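Local coordinates for protein putative dehydrogenase (Pseudarthrobacter phenanthrenivorans, PDB 6A3F) that catalyses the NAD(+)-dependent oxidation of levoglucosan to 3-dehydrolevoglucosan, working as a homotetramer of the Gfo/Idh/MocA oxidoreductase family, at residues R155-L161 and T335-Y341; N229-W235 and V264-T270; P237-S243 and E256-V262. All coordinates share one frame; numbering follows the deposited sequence.

Contact 1: residues R155-L161 and T335-Y341; sequences RTPAVAL and TGPAHPY
Y341 leans across the first turn of helix 157-167, its CE2 resting 3.6 Å from A160 CB while the phenol OH reaches the aliphatic CG of R155 at 3.8 Å. Y341 CG stands anti to its carbonyl carbon (chi1 -51°), which swings the ring toward the helix. R155 runs extended from CG to NE, its guanidinium plane 32° from that of the ring; NE forms a salt bridge with D365 and NH1 a hydrogen bond with the carbonyl of S377. P340 offers CB to A160 CB, 3.7 Å away, and crosses L161 at about a right angle, where P340 CD meets L161 CD1. A small alanine lets proline and tyrosine approach the helix together. L161, with CG anti to its N (chi1 179°), sends both methyls to H339 CD2, CD1 lying at the ring edge. T335 sets CG2 3.5 Å from A158 N, while a water joins that N, at 2.9 Å, to T335 OG1, so a first-turn amide gains a polar partner. The type I turn G336-H339 is tied by G336 N to H339 ND1. F308 of strand 304-309 also packs on A158, helix 355-371 touches R155 and Y341, and a second subunit's A325 and D326 touch H339 and L161.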
loop_
_atom_site.group_PDB
_atom_site.type_symbol
_atom_site.label_atom_id
_atom_site.label_comp_id
_atom_site.label_asym_id
_atom_site.label_seq_id
_atom_site.Cartn_x
_atom_site.Cartn_y
_atom_site.Cartn_z
ATOM N N ARG B 155 20.827 2.038 -10.836
ATOM C CA ARG B 155 21.510 2.778 -9.826
ATOM C C ARG B 155 20.492 3.481 -8.897
ATOM O O ARG B 155 20.875 4.336 -8.113
ATOM C CB ARG B 155 22.523 3.756 -10.441
ATOM C CG ARG B 155 23.829 3.053 -10.818
ATOM C CD ARG B 155 24.811 3.872 -11.617
ATOM N NE ARG B 155 26.133 3.253 -11.553
ATOM C CZ ARG B 155 26.578 2.246 -12.297
ATOM N NH1 ARG B 155 25.823 1.695 -13.234
ATOM N NH2 ARG B 155 27.818 1.805 -12.092
ATOM N N THR B 156 19.204 3.150 -8.977
ATOM C CA THR B 156 18.291 3.436 -7.880
ATOM C C THR B 156 18.833 2.724 -6.626
ATOM O O THR B 156 19.078 1.521 -6.677
ATOM C CB THR B 156 16.864 2.950 -8.155
ATOM O OG1 THR B 156 16.339 3.391 -9.420
ATOM C CG2 THR B 156 15.888 3.366 -7.070
ATOM N N PRO B 157 18.994 3.462 -5.517
ATOM C CA PRO B 157 19.629 2.816 -4.391
ATOM C C PRO B 157 18.932 1.507 -4.005
ATOM O O PRO B 157 19.618 0.553 -3.671
ATOM C CB PRO B 157 19.633 3.874 -3.296
ATOM C CG PRO B 157 19.786 5.132 -4.088
ATOM C CD PRO B 157 18.925 4.894 -5.312
ATOM N N ALA B 158 17.602 1.454 -4.026
ATOM C CA ALA B 158 16.845 0.253 -3.703
ATOM C C ALA B 158 17.252 -0.953 -4.568
ATOM O O ALA B 158 17.229 -2.077 -4.115
ATOM C CB ALA B 158 15.385 0.553 -3.858
ATOM N N VAL B 159 17.549 -0.708 -5.839
ATOM C CA VAL B 159 17.939 -1.756 -6.755
ATOM C C VAL B 159 19.364 -2.256 -6.431
ATOM O O VAL B 159 19.603 -3.485 -6.392
ATOM C CB VAL B 159 17.811 -1.277 -8.214
ATOM C CG1 VAL B 159 18.298 -2.367 -9.190
ATOM C CG2 VAL B 159 16.374 -0.841 -8.489
ATOM N N ALA B 160 20.271 -1.337 -6.137
ATOM C CA ALA B 160 21.624 -1.713 -5.660
ATOM C C ALA B 160 21.530 -2.434 -4.311
ATOM O O ALA B 160 22.341 -3.295 -4.041
ATOM C CB ALA B 160 22.486 -0.499 -5.542
ATOM N N LEU B 161 20.579 -2.063 -3.463
ATOM C CA LEU B 161 20.323 -2.784 -2.201
ATOM C C LEU B 161 19.885 -4.230 -2.475
ATOM O O LEU B 161 20.286 -5.172 -1.773
ATOM C CB LEU B 161 19.240 -2.032 -1.416
ATOM C CG LEU B 161 18.854 -2.680 -0.082
ATOM C CD1 LEU B 161 20.074 -2.764 0.833
ATOM C CD2 LEU B 161 17.769 -1.864 0.612
ATOM N N THR B 335 15.512 3.482 1.624
ATOM C CA THR B 335 16.953 3.628 1.404
ATOM C C THR B 335 17.487 4.941 1.969
ATOM O O THR B 335 16.867 5.997 1.918
ATOM C CB THR B 335 17.371 3.472 -0.065
ATOM O OG1 THR B 335 16.852 4.526 -0.867
ATOM C CG2 THR B 335 16.909 2.151 -0.620
ATOM N N GLY B 336 18.673 4.828 2.561
ATOM C CA GLY B 336 19.308 5.965 3.185
ATOM C C GLY B 336 20.800 5.740 3.384
ATOM O O GLY B 336 21.435 4.985 2.639
ATOM N N PRO B 337 21.354 6.363 4.425
ATOM C CA PRO B 337 22.811 6.261 4.708
ATOM C C PRO B 337 23.296 4.808 4.861
ATOM O O PRO B 337 24.463 4.511 4.502
ATOM C CB PRO B 337 22.948 7.112 5.983
ATOM C CG PRO B 337 21.894 8.199 5.816
ATOM C CD PRO B 337 20.733 7.415 5.250
ATOM N N ALA B 338 22.458 3.894 5.311
ATOM C CA ALA B 338 22.935 2.514 5.587
ATOM C C ALA B 338 23.044 1.690 4.287
ATOM O O ALA B 338 23.583 0.566 4.306
ATOM C CB ALA B 338 22.052 1.841 6.581
ATOM N N HIS B 339 22.520 2.230 3.179
ATOM C CA HIS B 339 22.305 1.457 1.984
ATOM C C HIS B 339 23.230 1.928 0.867
ATOM O O HIS B 339 23.853 2.966 0.979
ATOM C CB HIS B 339 20.828 1.519 1.573
ATOM C CG HIS B 339 19.902 1.277 2.708
ATOM N ND1 HIS B 339 19.421 2.321 3.501
ATOM C CD2 HIS B 339 19.402 0.133 3.220
ATOM C CE1 HIS B 339 18.668 1.804 4.457
ATOM N NE2 HIS B 339 18.623 0.474 4.314
ATOM N N PRO B 340 23.306 1.148 -0.186
ATOM C CA PRO B 340 24.275 1.504 -1.243
ATOM C C PRO B 340 24.053 2.927 -1.778
ATOM O O PRO B 340 22.901 3.395 -1.929
ATOM C CB PRO B 340 24.114 0.406 -2.303
ATOM C CG PRO B 340 23.618 -0.768 -1.503
ATOM C CD PRO B 340 22.680 -0.158 -0.476
ATOM N N TYR B 341 25.196 3.589 -1.997
ATOM C CA TYR B 341 25.377 4.978 -2.438
ATOM C C TYR B 341 24.926 5.974 -1.361
ATOM O O TYR B 341 24.911 7.187 -1.614
ATOM C CB TYR B 341 24.632 5.282 -3.750
ATOM C CG TYR B 341 24.899 4.305 -4.858
ATOM C CD1 TYR B 341 26.174 4.143 -5.376
ATOM C CD2 TYR B 341 23.886 3.493 -5.332
ATOM C CE1 TYR B 341 26.432 3.211 -6.374
ATOM C CE2 TYR B 341 24.123 2.574 -6.342
ATOM C CZ TYR B 341 25.393 2.444 -6.867
ATOM O OH TYR B 341 25.585 1.519 -7.859
HETATM O O HOH W 1 16.122 3.910 -3.568
#

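Contact 2: residues N229-W235 and V264-T270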
loop_
_atom_site.group_PDB
_atom_site.type_symbol
_atom_site.label_atom_id
_atom_site.label_comp_id
_atom_site.label_asym_id
_atom_site.label_seq_id
_atom_site.Cartn_x
_atom_site.Cartn_y
_atom_site.Cartn_z
ATOM N N ASN B 229 11.335 -16.770 -25.204
ATOM C CA ASN B 229 10.164 -17.160 -25.955
ATOM C C ASN B 229 9.112 -16.061 -25.776
ATOM O O ASN B 229 8.676 -15.771 -24.624
ATOM C CB ASN B 229 9.636 -18.523 -25.508
ATOM C CG ASN B 229 8.755 -19.226 -26.528
ATOM O OD1 ASN B 229 7.892 -18.635 -27.154
ATOM N ND2 ASN B 229 8.954 -20.517 -26.683
ATOM N N ALA B 230 8.737 -15.397 -26.876
ATOM C CA ALA B 230 8.099 -14.087 -26.744
ATOM C C ALA B 230 6.852 -13.945 -27.611
ATOM O O ALA B 230 6.623 -14.665 -28.572
ATOM C CB ALA B 230 9.060 -12.973 -27.076
ATOM N N VAL B 231 6.081 -12.911 -27.260
ATOM C CA VAL B 231 4.975 -12.429 -28.056
ATOM C C VAL B 231 5.065 -10.907 -28.104
ATOM O O VAL B 231 5.120 -10.273 -27.055
ATOM C CB VAL B 231 3.596 -12.863 -27.510
ATOM C CG1 VAL B 231 2.446 -12.225 -28.307
ATOM C CG2 VAL B 231 3.446 -14.376 -27.446
ATOM N N LEU B 232 4.998 -10.321 -29.317
ATOM C CA LEU B 232 4.908 -8.872 -29.479
ATOM C C LEU B 232 3.509 -8.482 -29.944
ATOM O O LEU B 232 2.941 -9.130 -30.808
ATOM C CB LEU B 232 5.933 -8.418 -30.516
ATOM C CG LEU B 232 7.382 -8.711 -30.187
ATOM C CD1 LEU B 232 8.232 -8.508 -31.435
ATOM C CD2 LEU B 232 7.883 -7.826 -29.059
ATOM N N SER B 233 2.991 -7.393 -29.413
ATOM C CA SER B 233 1.690 -6.949 -29.732
ATOM C C SER B 233 1.734 -5.465 -30.083
ATOM O O SER B 233 2.517 -4.688 -29.492
ATOM C CB SER B 233 0.735 -7.206 -28.599
ATOM O OG SER B 233 0.733 -8.574 -28.215
ATOM N N THR B 234 0.914 -5.088 -31.075
ATOM C CA THR B 234 0.681 -3.689 -31.414
ATOM C C THR B 234 -0.806 -3.429 -31.260
ATOM O O THR B 234 -1.644 -4.123 -31.890
ATOM C CB THR B 234 1.176 -3.332 -32.818
ATOM O OG1 THR B 234 2.567 -3.616 -32.869
ATOM C CG2 THR B 234 0.928 -1.879 -33.168
ATOM N N TRP B 235 -1.152 -2.517 -30.352
ATOM C CA TRP B 235 -2.532 -2.256 -29.991
ATOM C C TRP B 235 -3.106 -1.010 -30.682
ATOM O O TRP B 235 -4.316 -0.906 -30.776
ATOM C CB TRP B 235 -2.628 -2.036 -28.484
ATOM C CG TRP B 235 -2.138 -3.181 -27.664
ATOM C CD1 TRP B 235 -1.218 -3.133 -26.659
ATOM C CD2 TRP B 235 -2.663 -4.516 -27.679
ATOM N NE1 TRP B 235 -1.097 -4.371 -26.080
ATOM C CE2 TRP B 235 -1.940 -5.242 -26.695
ATOM C CE3 TRP B 235 -3.594 -5.196 -28.478
ATOM C CZ2 TRP B 235 -2.161 -6.592 -26.442
ATOM C CZ3 TRP B 235 -3.803 -6.540 -28.225
ATOM C CH2 TRP B 235 -3.094 -7.220 -27.226
ATOM N N VAL B 264 5.891 -0.973 -34.920
ATOM C CA VAL B 264 6.649 -1.511 -33.824
ATOM C C VAL B 264 5.653 -2.040 -32.816
ATOM O O VAL B 264 4.493 -1.783 -32.939
ATOM C CB VAL B 264 7.572 -0.479 -33.166
ATOM C CG1 VAL B 264 8.675 -0.070 -34.110
ATOM C CG2 VAL B 264 6.797 0.712 -32.634
ATOM N N ASP B 265 6.203 -2.737 -31.817
ATOM C CA ASP B 265 5.445 -3.313 -30.750
ATOM C C ASP B 265 5.056 -2.226 -29.720
ATOM O O ASP B 265 5.903 -1.411 -29.381
ATOM C CB ASP B 265 6.338 -4.387 -30.091
ATOM C CG ASP B 265 7.637 -3.824 -29.530
ATOM O OD1 ASP B 265 8.533 -3.454 -30.302
ATOM O OD2 ASP B 265 7.802 -3.756 -28.279
ATOM N N ASP B 266 3.802 -2.261 -29.272
ATOM C CA ASP B 266 3.310 -1.512 -28.097
ATOM C C ASP B 266 3.562 -2.302 -26.785
ATOM O O ASP B 266 3.590 -1.716 -25.689
ATOM C CB ASP B 266 1.816 -1.249 -28.189
ATOM C CG ASP B 266 1.468 -0.138 -29.203
ATOM O OD1 ASP B 266 2.281 0.804 -29.426
ATOM O OD2 ASP B 266 0.340 -0.288 -29.750
ATOM N N GLU B 267 3.820 -3.599 -26.932
ATOM C CA GLU B 267 3.839 -4.515 -25.798
ATOM C C GLU B 267 4.667 -5.748 -26.141
ATOM O O GLU B 267 4.586 -6.245 -27.286
ATOM C CB GLU B 267 2.418 -4.919 -25.422
ATOM C CG GLU B 267 2.344 -5.826 -24.194
ATOM C CD GLU B 267 0.966 -5.919 -23.557
ATOM O OE1 GLU B 267 0.223 -4.960 -23.658
ATOM O OE2 GLU B 267 0.631 -6.974 -22.964
ATOM N N VAL B 268 5.478 -6.189 -25.154
ATOM C CA VAL B 268 6.253 -7.377 -25.282
ATOM C C VAL B 268 6.056 -8.214 -24.014
ATOM O O VAL B 268 6.079 -7.682 -22.914
ATOM C CB VAL B 268 7.742 -7.080 -25.529
ATOM C CG1 VAL B 268 8.367 -6.198 -24.460
ATOM C CG2 VAL B 268 8.546 -8.366 -25.683
ATOM N N MET B 269 5.796 -9.506 -24.169
ATOM C CA MET B 269 6.042 -10.408 -23.050
ATOM C C MET B 269 6.973 -11.531 -23.493
ATOM O O MET B 269 6.900 -12.000 -24.635
ATOM C CB MET B 269 4.742 -10.961 -22.453
ATOM C CG MET B 269 3.974 -11.937 -23.291
ATOM S SD MET B 269 2.398 -12.537 -22.552
ATOM C CE MET B 269 1.590 -13.147 -24.032
ATOM N N THR B 270 7.860 -11.936 -22.594
ATOM C CA THR B 270 8.796 -12.998 -22.933
ATOM C C THR B 270 9.020 -13.852 -21.693
ATOM O O THR B 270 9.222 -13.284 -20.588
ATOM C CB THR B 270 10.103 -12.437 -23.496
ATOM O OG1 THR B 270 10.887 -13.550 -23.954
ATOM C CG2 THR B 270 10.904 -11.618 -22.503
#
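V264 meets the neighbouring segment through its carbonyl: T234 OG1 donates to V264 O at 2.7 Å, from above the carbonyl plane, threonine's short side chain keeping the hydroxyl close to the backbone. D265 lays CB against L232 CD2, while its carboxylate turns to the amides of G205 and L207, around the start of helix 206-221. D266 carries its carboxylate to the backbone of W235, where OD2 receives the amide N at 2.7 Å on its anti side, and also that of I236. Both D266 N and, weakly, E267 N turn to S233 O, so D266 and E267 together face S233 in a classic β bulge. Beyond it the strands pair antiparallel, 166° apart, inside the large mixed sheet of the C-terminal substrate-binding domain. E267, extended with CG anti to its N (chi1 -177°), brings OE1 to W235 NE1 at 2.8 Å, in the indole plane but above that of the carboxylate; the hydroxyls of T285 and of S176 of a third subunit hydrogen-bond OE1 and OE2 respectively. V268 presses CG2 on L232 CD2 at a tight 3.5 Å, on the face lined by helix 380-399. M269 exchanges two backbone bonds with V231, and its unbranched chain, extended beyond CG, brings CE to 4.0 Å from V231 CB, where the third subunit packs. T270 sets CB 3.8 Å from A230 CB, the small methyl suiting a pair whose CA atoms are 4.0 Å apart.

Contact 3: residues P237-S243 and E256-V262; sequences PERPLQS and EGPKGPV
E238 lays its extended chain across K259 at about a right angle, CG lying 3.5 Å from K259 CB. Carbon therefore meets carbon along most of the overlap, and the charges come together only at the ends: OE1 and NZ are 3.9 Å apart, a long salt bridge. K259 is bent at chi2 (-68°) and again at chi4, which carries CD over the backbone of R239 and P240 and turns NZ back toward the glutamate. Two long, charged chains suit this exposed face. P240 shares the face and packs CB on E256 CG at 3.8 Å; E256 OE1 itself accepts from G254 N.

R239 points the other way. V262 CG2 rests on its CG and CD, 3.9 Å from each, while the guanidinium beyond is held by the carbonyls of S186, D188 and S191 and forms a cation-pi contact with F197. Arginine fits because its stem is greasy enough for valine and its head can bind several carbonyls at once. L241 spreads over the carbonyl of P258, CB 3.4 Å from O, and that same O accepts L241 N at 2.9 Å.

P240 and P261 lie in non-hydrogen-bonded pairs, with K259 and E238, so their lack of an N-H costs no cross-strand bond. R239 and G260 form the hydrogen-bonded pair between them, and V262 N donates to P237 O at 175°. A one-residue shift between P240 and Q242 makes a β bulge, and strands 238-242 and 256-261 form a twisted two-stranded antiparallel hairpin, its connecting loop partly disordered.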
loop_
_atom_site.group_PDB
_atom_site.type_symbol
_atom_site.label_atom_id
_atom_site.label_comp_id
_atom_site.label_asym_id
_atom_site.label_seq_id
_atom_site.Cartn_x
_atom_site.Cartn_y
_atom_site.Cartn_z
ATOM N N PRO B 237 -2.440 0.716 -34.070
ATOM C CA PRO B 237 -1.638 0.413 -35.233
ATOM C C PRO B 237 -1.453 1.605 -36.188
ATOM O O PRO B 237 -0.724 1.487 -37.134
ATOM C CB PRO B 237 -2.444 -0.688 -35.932
ATOM C CG PRO B 237 -3.854 -0.368 -35.552
ATOM C CD PRO B 237 -3.744 0.058 -34.102
ATOM N N GLU B 238 -2.111 2.705 -35.882
ATOM C CA GLU B 238 -2.071 3.901 -36.698
ATOM C C GLU B 238 -2.079 5.126 -35.781
ATOM O O GLU B 238 -2.881 5.211 -34.870
ATOM C CB GLU B 238 -3.312 3.810 -37.599
ATOM C CG GLU B 238 -3.722 5.033 -38.341
ATOM C CD GLU B 238 -4.787 4.633 -39.350
ATOM O OE1 GLU B 238 -5.967 4.863 -39.071
ATOM O OE2 GLU B 238 -4.411 3.999 -40.350
ATOM N N ARG B 239 -1.287 6.121 -36.105
ATOM C CA ARG B 239 -1.371 7.395 -35.357
ATOM C C ARG B 239 -1.276 8.597 -36.309
ATOM O O ARG B 239 -0.719 8.515 -37.417
ATOM C CB ARG B 239 -0.235 7.523 -34.342
ATOM C CG ARG B 239 -0.337 6.550 -33.172
ATOM C CD ARG B 239 0.932 6.533 -32.328
ATOM N NE ARG B 239 0.802 5.587 -31.213
ATOM C CZ ARG B 239 0.034 5.751 -30.127
ATOM N NH1 ARG B 239 -0.673 6.856 -29.947
ATOM N NH2 ARG B 239 -0.031 4.770 -29.220
ATOM N N PRO B 240 -1.793 9.721 -35.841
ATOM C CA PRO B 240 -1.715 10.933 -36.653
ATOM C C PRO B 240 -0.317 11.533 -36.663
ATOM O O PRO B 240 0.291 11.669 -35.618
ATOM C CB PRO B 240 -2.642 11.947 -35.957
ATOM C CG PRO B 240 -2.737 11.436 -34.534
ATOM C CD PRO B 240 -2.653 9.927 -34.676
ATOM N N LEU B 241 0.161 11.978 -37.825
ATOM C CA LEU B 241 1.353 12.765 -37.832
ATOM C C LEU B 241 1.029 14.132 -37.204
ATOM O O LEU B 241 -0.113 14.564 -37.230
ATOM C CB LEU B 241 1.848 12.881 -39.285
ATOM C CG LEU B 241 2.463 11.616 -39.883
ATOM C CD1 LEU B 241 2.467 11.663 -41.419
ATOM C CD2 LEU B 241 3.894 11.380 -39.381
ATOM N N GLN B 242 2.032 14.787 -36.617
ATOM C CA GLN B 242 1.942 16.219 -36.191
ATOM C C GLN B 242 2.291 17.112 -37.388
ATOM O O GLN B 242 3.437 17.091 -37.828
ATOM C CB GLN B 242 2.928 16.553 -35.069
ATOM C CG GLN B 242 2.560 15.919 -33.737
ATOM C CD GLN B 242 3.529 16.242 -32.617
ATOM O OE1 GLN B 242 4.688 15.821 -32.607
ATOM N NE2 GLN B 242 3.050 17.009 -31.654
ATOM N N SER B 243 1.318 17.854 -37.918
ATOM C CA SER B 243 1.528 18.625 -39.190
ATOM C C SER B 243 2.482 19.815 -38.950
ATOM O O SER B 243 3.143 20.336 -39.868
ATOM C CB SER B 243 0.197 19.064 -39.788
ATOM O OG SER B 243 -0.299 20.244 -39.175
ATOM N N GLU B 256 -3.263 17.881 -36.422
ATOM C CA GLU B 256 -3.038 16.576 -37.067
ATOM C C GLU B 256 -2.754 16.775 -38.559
ATOM O O GLU B 256 -3.377 17.645 -39.217
ATOM C CB GLU B 256 -4.271 15.668 -37.001
ATOM C CG GLU B 256 -4.606 15.171 -35.608
ATOM C CD GLU B 256 -5.315 16.155 -34.683
ATOM O OE1 GLU B 256 -5.831 17.189 -35.173
ATOM O OE2 GLU B 256 -5.326 15.898 -33.457
ATOM N N GLY B 257 -1.851 15.923 -39.042
ATOM C CA GLY B 257 -1.757 15.567 -40.473
ATOM C C GLY B 257 -2.370 14.208 -40.751
ATOM O O GLY B 257 -3.180 13.684 -39.966
ATOM N N PRO B 258 -1.996 13.626 -41.890
ATOM C CA PRO B 258 -2.305 12.271 -42.229
ATOM C C PRO B 258 -1.979 11.223 -41.153
ATOM O O PRO B 258 -1.023 11.382 -40.412
ATOM C CB PRO B 258 -1.391 11.979 -43.433
ATOM C CG PRO B 258 -1.235 13.338 -44.065
ATOM C CD PRO B 258 -1.148 14.273 -42.886
ATOM N N LYS B 259 -2.759 10.149 -41.107
ATOM C CA LYS B 259 -2.379 8.996 -40.284
ATOM C C LYS B 259 -1.237 8.225 -40.938
ATOM O O LYS B 259 -1.175 8.110 -42.158
ATOM C CB LYS B 259 -3.522 7.992 -40.165
ATOM C CG LYS B 259 -4.820 8.528 -39.602
ATOM C CD LYS B 259 -4.726 8.904 -38.172
ATOM C CE LYS B 259 -6.052 9.414 -37.659
ATOM N NZ LYS B 259 -7.024 8.314 -37.490
ATOM N N GLY B 260 -0.401 7.618 -40.113
ATOM C CA GLY B 260 0.656 6.716 -40.556
ATOM C C GLY B 260 0.689 5.478 -39.657
ATOM O O GLY B 260 0.084 5.504 -38.582
ATOM N N PRO B 261 1.304 4.385 -40.128
ATOM C CA PRO B 261 1.210 3.138 -39.397
ATOM C C PRO B 261 2.296 3.076 -38.321
ATOM O O PRO B 261 3.375 3.618 -38.446
ATOM C CB PRO B 261 1.436 2.017 -40.443
ATOM C CG PRO B 261 2.421 2.672 -41.403
ATOM C CD PRO B 261 1.982 4.138 -41.431
ATOM N N VAL B 262 1.961 2.355 -37.255
ATOM C CA VAL B 262 2.934 2.027 -36.233
ATOM C C VAL B 262 3.464 0.635 -36.568
ATOM O O VAL B 262 2.695 -0.341 -36.485
ATOM C CB VAL B 262 2.262 2.058 -34.842
ATOM C CG1 VAL B 262 3.210 1.527 -33.771
ATOM C CG2 VAL B 262 1.710 3.448 -34.496
#

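How the contacts relate
Contacts 2 and 3 are successive parts of one excursion of the chain: strand 225-233 leads into 238-242, and 256-261 returns into 267-274, so contact 3 is nested within contact 2 and the two touch at T234 and V262. Both are antiparallel and contain a β bulge, yet contact 2 is buried in the large sheet, with carboxylates held by specific donors and a third subunit nearby, whereas contact 3 is largely exposed, proline-rich and untouched by other chains of the tetramer. Contact 1 encloses both along the chain but lies apart, its centre 32 Å from that of contact 2. Also buried, it joins helix to loop by apolar packing and one bridging water, without direct hydrogen bonds.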